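Local atomic coordinates of tyrosinase (Aspergillus oryzae, PDB entry 6JU8), a protein that probably oxidises L-tyrosine and L-dopa to L-dopaquinone with molecular oxygen at a dinuclear copper centre, a step in melanin biosynthesis. Residues Ala214-Gln218 / Leu229-Lys233; Phe288-Thr292 / Ile452-Gly457. The protein carries 1 engineered substitution. All coordinates share one frame; numbering follows the deposited sequence.

Contact 1 of 2, residues Ala214-Gln218 / Leu229-Lys233; sequences AITSQ and LPFDK
Gln218 and Leu229 form an antiparallel hydrogen-bonded pair at the open end of the hairpin made by strands 218-222 and 225-229, where the two segments run 167° apart in direction. Gln218 N donates to Leu229 O at 3.0 Å, and Leu229 N returns a bond to Gln218 O at 2.9 Å. Ser217 CA also packs 3.2 Å from Leu229 O, beside the pair. Beyond it the second chain bends through an inverse gamma turn centred on Pro230 into a 3-10 turn, and farther on Asp232 CA makes a CA-H...O contact with Ile215 O at 3.3 Å. A water accepts from Ser217 N and reaches Asp232 OD2 through a weak bond. In Gln218, chi1 (-55°) sets CG beside the backbone N and at the edge of the Phe231 ring, 3.7 Å from CD2, and the bend at chi2 turns the amide back so that NE2 donates to Thr216 O from above the carbonyl plane. The CG2 branch of Ile215 rests obliquely against Phe231 CB at 4.1 Å. Within the central tyrosinase domain, the ring of Phe231 also meets that of His359, Gln218 touches Trp75 and Pro364, Leu229 and Pro230 pack on Phe344, and Pro230 reaches Trp251 on helix 248-251.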
loop_
_atom_site.group_PDB
_atom_site.type_symbol
_atom_site.label_atom_id
_atom_site.label_comp_id
_atom_site.label_asym_id
_atom_site.label_seq_id
_atom_site.Cartn_x
_atom_site.Cartn_y
_atom_site.Cartn_z
ATOM N N ALA A 214 6.527 19.478 16.186
ATOM C CA ALA A 214 6.035 19.435 14.811
ATOM C C ALA A 214 7.156 19.082 13.831
ATOM O O ALA A 214 8.285 19.585 13.909
ATOM C CB ALA A 214 5.415 20.778 14.419
ATOM N N ILE A 215 6.839 18.181 12.896
ATOM C CA ILE A 215 7.737 17.756 11.837
ATOM C C ILE A 215 7.558 18.705 10.660
ATOM O O ILE A 215 6.460 18.812 10.121
ATOM C CB ILE A 215 7.426 16.311 11.392
ATOM C CG1 ILE A 215 7.479 15.298 12.543
ATOM C CG2 ILE A 215 8.329 15.876 10.234
ATOM C CD1 ILE A 215 8.856 15.066 13.117
ATOM N N THR A 216 8.603 19.397 10.238
ATOM C CA THR A 216 8.536 20.260 9.064
ATOM C C THR A 216 8.738 19.469 7.780
ATOM O O THR A 216 9.144 18.319 7.793
ATOM C CB THR A 216 9.599 21.369 9.134
ATOM O OG1 THR A 216 10.901 20.793 9.092
ATOM C CG2 THR A 216 9.487 22.138 10.456
ATOM N N SER A 217 8.466 20.127 6.653
ATOM C CA SER A 217 9.008 19.632 5.392
ATOM C C SER A 217 10.537 19.565 5.509
ATOM O O SER A 217 11.158 20.180 6.383
ATOM C CB SER A 217 8.607 20.502 4.218
ATOM O OG SER A 217 9.124 21.824 4.293
ATOM N N GLN A 218 11.137 18.765 4.630
ATOM C CA GLN A 218 12.563 18.501 4.674
ATOM C C GLN A 218 13.183 18.679 3.297
ATOM O O GLN A 218 12.833 18.019 2.317
ATOM C CB GLN A 218 12.798 17.075 5.186
ATOM C CG GLN A 218 12.143 16.807 6.531
ATOM C CD GLN A 218 12.716 17.618 7.670
ATOM O OE1 GLN A 218 13.883 18.028 7.671
ATOM N NE2 GLN A 218 11.912 17.817 8.712
ATOM N N LEU A 229 10.420 17.995 0.764
ATOM C CA LEU A 229 9.622 16.761 0.929
ATOM C C LEU A 229 8.561 17.015 1.970
ATOM O O LEU A 229 8.910 17.454 3.073
ATOM C CB LEU A 229 10.564 15.640 1.399
ATOM C CG LEU A 229 11.724 15.289 0.451
ATOM C CD1 LEU A 229 12.561 14.154 1.021
ATOM C CD2 LEU A 229 11.137 14.920 -0.902
ATOM N N PRO A 230 7.290 16.794 1.635
ATOM C CA PRO A 230 6.193 17.265 2.500
ATOM C C PRO A 230 5.842 16.395 3.696
ATOM O O PRO A 230 4.676 16.056 3.932
ATOM C CB PRO A 230 5.004 17.323 1.533
ATOM C CG PRO A 230 5.275 16.206 0.547
ATOM C CD PRO A 230 6.779 16.243 0.362
ATOM N N PHE A 231 6.843 16.064 4.512
ATOM C CA PHE A 231 6.646 15.219 5.691
ATOM C C PHE A 231 5.763 15.919 6.715
ATOM O O PHE A 231 5.169 15.206 7.532
ATOM C CB PHE A 231 7.991 14.816 6.280
ATOM C CG PHE A 231 8.757 13.907 5.354
ATOM C CD1 PHE A 231 8.259 12.678 4.953
ATOM C CD2 PHE A 231 10.002 14.286 4.867
ATOM C CE1 PHE A 231 8.972 11.844 4.128
ATOM C CE2 PHE A 231 10.744 13.431 4.074
ATOM C CZ PHE A 231 10.255 12.184 3.718
ATOM N N ASP A 232 5.634 17.241 6.685
ATOM C CA ASP A 232 4.677 17.921 7.539
ATOM C C ASP A 232 3.228 17.567 7.213
ATOM O O ASP A 232 2.353 17.718 8.073
ATOM C CB ASP A 232 4.879 19.448 7.422
ATOM C CG ASP A 232 4.854 20.002 6.011
ATOM O OD1 ASP A 232 5.291 19.330 5.057
ATOM O OD2 ASP A 232 4.365 21.148 5.825
ATOM N N LYS A 233 2.974 17.074 6.005
ATOM C CA LYS A 233 1.628 16.760 5.523
ATOM C C LYS A 233 1.278 15.290 5.684
ATOM O O LYS A 233 0.207 14.845 5.270
ATOM C CB LYS A 233 1.471 17.157 4.055
ATOM C CG LYS A 233 1.751 18.613 3.763
ATOM C CD LYS A 233 0.853 19.551 4.542
ATOM C CE LYS A 233 1.096 21.009 4.168
ATOM N NZ LYS A 233 0.136 21.871 4.922
HETATM O O HOH W 1 7.122 22.834 6.913
#

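Contact 2 of 2, residues Phe288-Thr292 / Ile452-Gly457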
loop_
_atom_site.group_PDB
_atom_site.type_symbol
_atom_site.label_atom_id
_atom_site.label_comp_id
_atom_site.label_asym_id
_atom_site.label_seq_id
_atom_site.Cartn_x
_atom_site.Cartn_y
_atom_site.Cartn_z
ATOM N N PHE A 288 28.781 -8.804 0.348
ATOM C CA PHE A 288 29.862 -9.791 0.359
ATOM C C PHE A 288 31.227 -9.138 0.279
ATOM O O PHE A 288 32.133 -9.476 1.050
ATOM C CB PHE A 288 29.664 -10.762 -0.805
ATOM C CG PHE A 288 30.710 -11.858 -0.856
ATOM C CD1 PHE A 288 30.723 -12.907 0.039
ATOM C CD2 PHE A 288 31.706 -11.790 -1.811
ATOM C CE1 PHE A 288 31.705 -13.895 -0.011
ATOM C CE2 PHE A 288 32.653 -12.786 -1.890
ATOM C CZ PHE A 288 32.675 -13.858 -1.003
ATOM N N ARG A 289 31.391 -8.186 -0.640
ATOM C CA ARG A 289 32.681 -7.505 -0.775
ATOM C C ARG A 289 33.022 -6.744 0.508
ATOM O O ARG A 289 34.179 -6.695 0.920
ATOM C CB ARG A 289 32.579 -6.538 -1.963
ATOM C CG ARG A 289 32.551 -7.260 -3.312
ATOM C CD ARG A 289 32.393 -6.247 -4.444
ATOM N NE ARG A 289 32.246 -6.939 -5.723
ATOM C CZ ARG A 289 32.693 -6.516 -6.886
ATOM N NH1 ARG A 289 33.328 -5.358 -6.997
ATOM N NH2 ARG A 289 32.490 -7.254 -7.966
ATOM N N LEU A 290 32.031 -6.135 1.158
ATOM C CA LEU A 290 32.269 -5.398 2.399
ATOM C C LEU A 290 32.873 -6.299 3.454
ATOM O O LEU A 290 33.772 -5.904 4.201
ATOM C CB LEU A 290 30.960 -4.815 2.941
ATOM C CG LEU A 290 31.116 -4.053 4.273
ATOM C CD1 LEU A 290 31.904 -2.772 4.098
ATOM C CD2 LEU A 290 29.742 -3.779 4.878
ATOM N N LEU A 291 32.344 -7.520 3.543
ATOM C CA LEU A 291 32.727 -8.435 4.608
ATOM C C LEU A 291 33.989 -9.220 4.302
ATOM O O LEU A 291 34.558 -9.816 5.239
ATOM C CB LEU A 291 31.564 -9.414 4.878
ATOM C CG LEU A 291 30.254 -8.768 5.325
ATOM C CD1 LEU A 291 29.176 -9.813 5.485
ATOM C CD2 LEU A 291 30.431 -7.957 6.622
ATOM N N THR A 292 34.432 -9.252 3.039
ATOM C CA THR A 292 35.531 -10.141 2.678
ATOM C C THR A 292 36.723 -9.417 2.070
ATOM O O THR A 292 37.757 -10.068 1.871
ATOM C CB THR A 292 35.066 -11.216 1.677
ATOM O OG1 THR A 292 34.566 -10.592 0.489
ATOM C CG2 THR A 292 33.972 -12.079 2.285
ATOM N N ILE A 452 29.553 -16.502 5.728
ATOM C CA ILE A 452 29.462 -15.317 4.848
ATOM C C ILE A 452 29.350 -15.739 3.397
ATOM O O ILE A 452 28.556 -15.170 2.604
ATOM C CB ILE A 452 30.709 -14.425 5.033
ATOM C CG1 ILE A 452 30.760 -13.792 6.425
ATOM C CG2 ILE A 452 30.838 -13.390 3.926
ATOM C CD1 ILE A 452 32.099 -13.215 6.813
ATOM N N SER A 453 30.169 -16.720 2.998
ATOM C CA SER A 453 30.116 -17.239 1.629
ATOM C C SER A 453 28.798 -17.927 1.335
ATOM O O SER A 453 28.185 -17.724 0.280
ATOM C CB SER A 453 31.304 -18.188 1.423
ATOM O OG SER A 453 31.327 -18.775 0.132
ATOM N N ASP A 454 28.307 -18.725 2.276
ATOM C CA ASP A 454 27.029 -19.387 2.063
ATOM C C ASP A 454 25.883 -18.401 1.840
ATOM O O ASP A 454 25.009 -18.596 1.003
ATOM C CB ASP A 454 26.696 -20.272 3.265
ATOM C CG ASP A 454 27.503 -21.547 3.332
ATOM O OD1 ASP A 454 28.234 -21.846 2.367
ATOM O OD2 ASP A 454 27.386 -22.237 4.369
ATOM N N LEU A 455 25.840 -17.351 2.649
ATOM C CA LEU A 455 24.748 -16.386 2.579
ATOM C C LEU A 455 24.899 -15.388 1.447
ATOM O O LEU A 455 23.894 -15.030 0.810
ATOM C CB LEU A 455 24.648 -15.620 3.912
ATOM C CG LEU A 455 24.188 -16.412 5.139
ATOM C CD1 LEU A 455 24.375 -15.604 6.414
ATOM C CD2 LEU A 455 22.705 -16.778 5.000
ATOM N N TYR A 456 26.106 -14.889 1.204
ATOM C CA TYR A 456 26.243 -13.700 0.343
ATOM C C TYR A 456 27.185 -13.940 -0.821
ATOM O O TYR A 456 27.401 -13.024 -1.624
ATOM C CB TYR A 456 26.742 -12.476 1.142
ATOM C CG TYR A 456 25.981 -12.308 2.438
ATOM C CD1 TYR A 456 24.605 -12.097 2.432
ATOM C CD2 TYR A 456 26.613 -12.385 3.671
ATOM C CE1 TYR A 456 23.891 -11.941 3.605
ATOM C CE2 TYR A 456 25.911 -12.249 4.853
ATOM C CZ TYR A 456 24.556 -12.034 4.822
ATOM O OH TYR A 456 23.888 -11.920 6.022
ATOM N N GLY A 457 27.778 -15.122 -0.962
ATOM C CA GLY A 457 28.765 -15.323 -2.020
ATOM C C GLY A 457 28.134 -15.918 -3.265
ATOM O O GLY A 457 26.996 -16.389 -3.243
#
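The segments 288-292 and 452-456, at the C-terminal ends of helices 283-292 and 448-456, run nearly antiparallel, their local axes 169° apart in direction and 10.5 Å at closest approach, bringing the last modelled residues of the chain against helix 283-292. Phe288 has the largest share of the contact. Its CG stands anti to the backbone N (chi1 -178°), swinging the ring across the last turn of the partner helix. Gly457 CA sits over one ring face, 4.0 Å from the centroid, in a CH-pi contact; the opposite face carries Thr292 OG1 near its rim. Phe288 CB also comes within 3.3 Å of Tyr456 O and 3.9 Å of Tyr456 CB. Ile452 offers its CG2 branch to Phe288 CD1, Leu291 CB and Thr292 CG2, the last at 3.8 Å. Leu291 CD1 approaches the Tyr456 ring obliquely, 4.1 Å from CD2. Leu291 and Ile452 both continue onto Ile385 of helix 371-389, while Tyr456 OH is hydrogen-bonded to Asp151 and Arg381. Thr292 OG1 donates to Phe288 O at 2.7 Å, leaving CG2 for Ile452. With no hydrogen bond between the segments, their association here rests on van der Waals packing, mostly apolar, and one CH-pi contact.

How the contacts relate
Contacts 1 and 2 share no secondary-structure element and lie on opposite sides of the chain's centre, their centres about 38 Å apart and their nearest atoms about 25 Å. Contact 1 is the more buried and is local in sequence, closing the base of a short hairpin; contact 2 is partly exposed and joins helices far apart in the chain. Contact 1 joins two backbone hydrogen bonds to side-chain packing round Phe231, with a water bridging farther along; the helices meet through apolar side chains and a ring packed on backbone atoms. Neither reaches the copper site directly: the side chain of Ile215 is about 10 Å from that of His71, and that of Leu291 about 12 Å from that of His332.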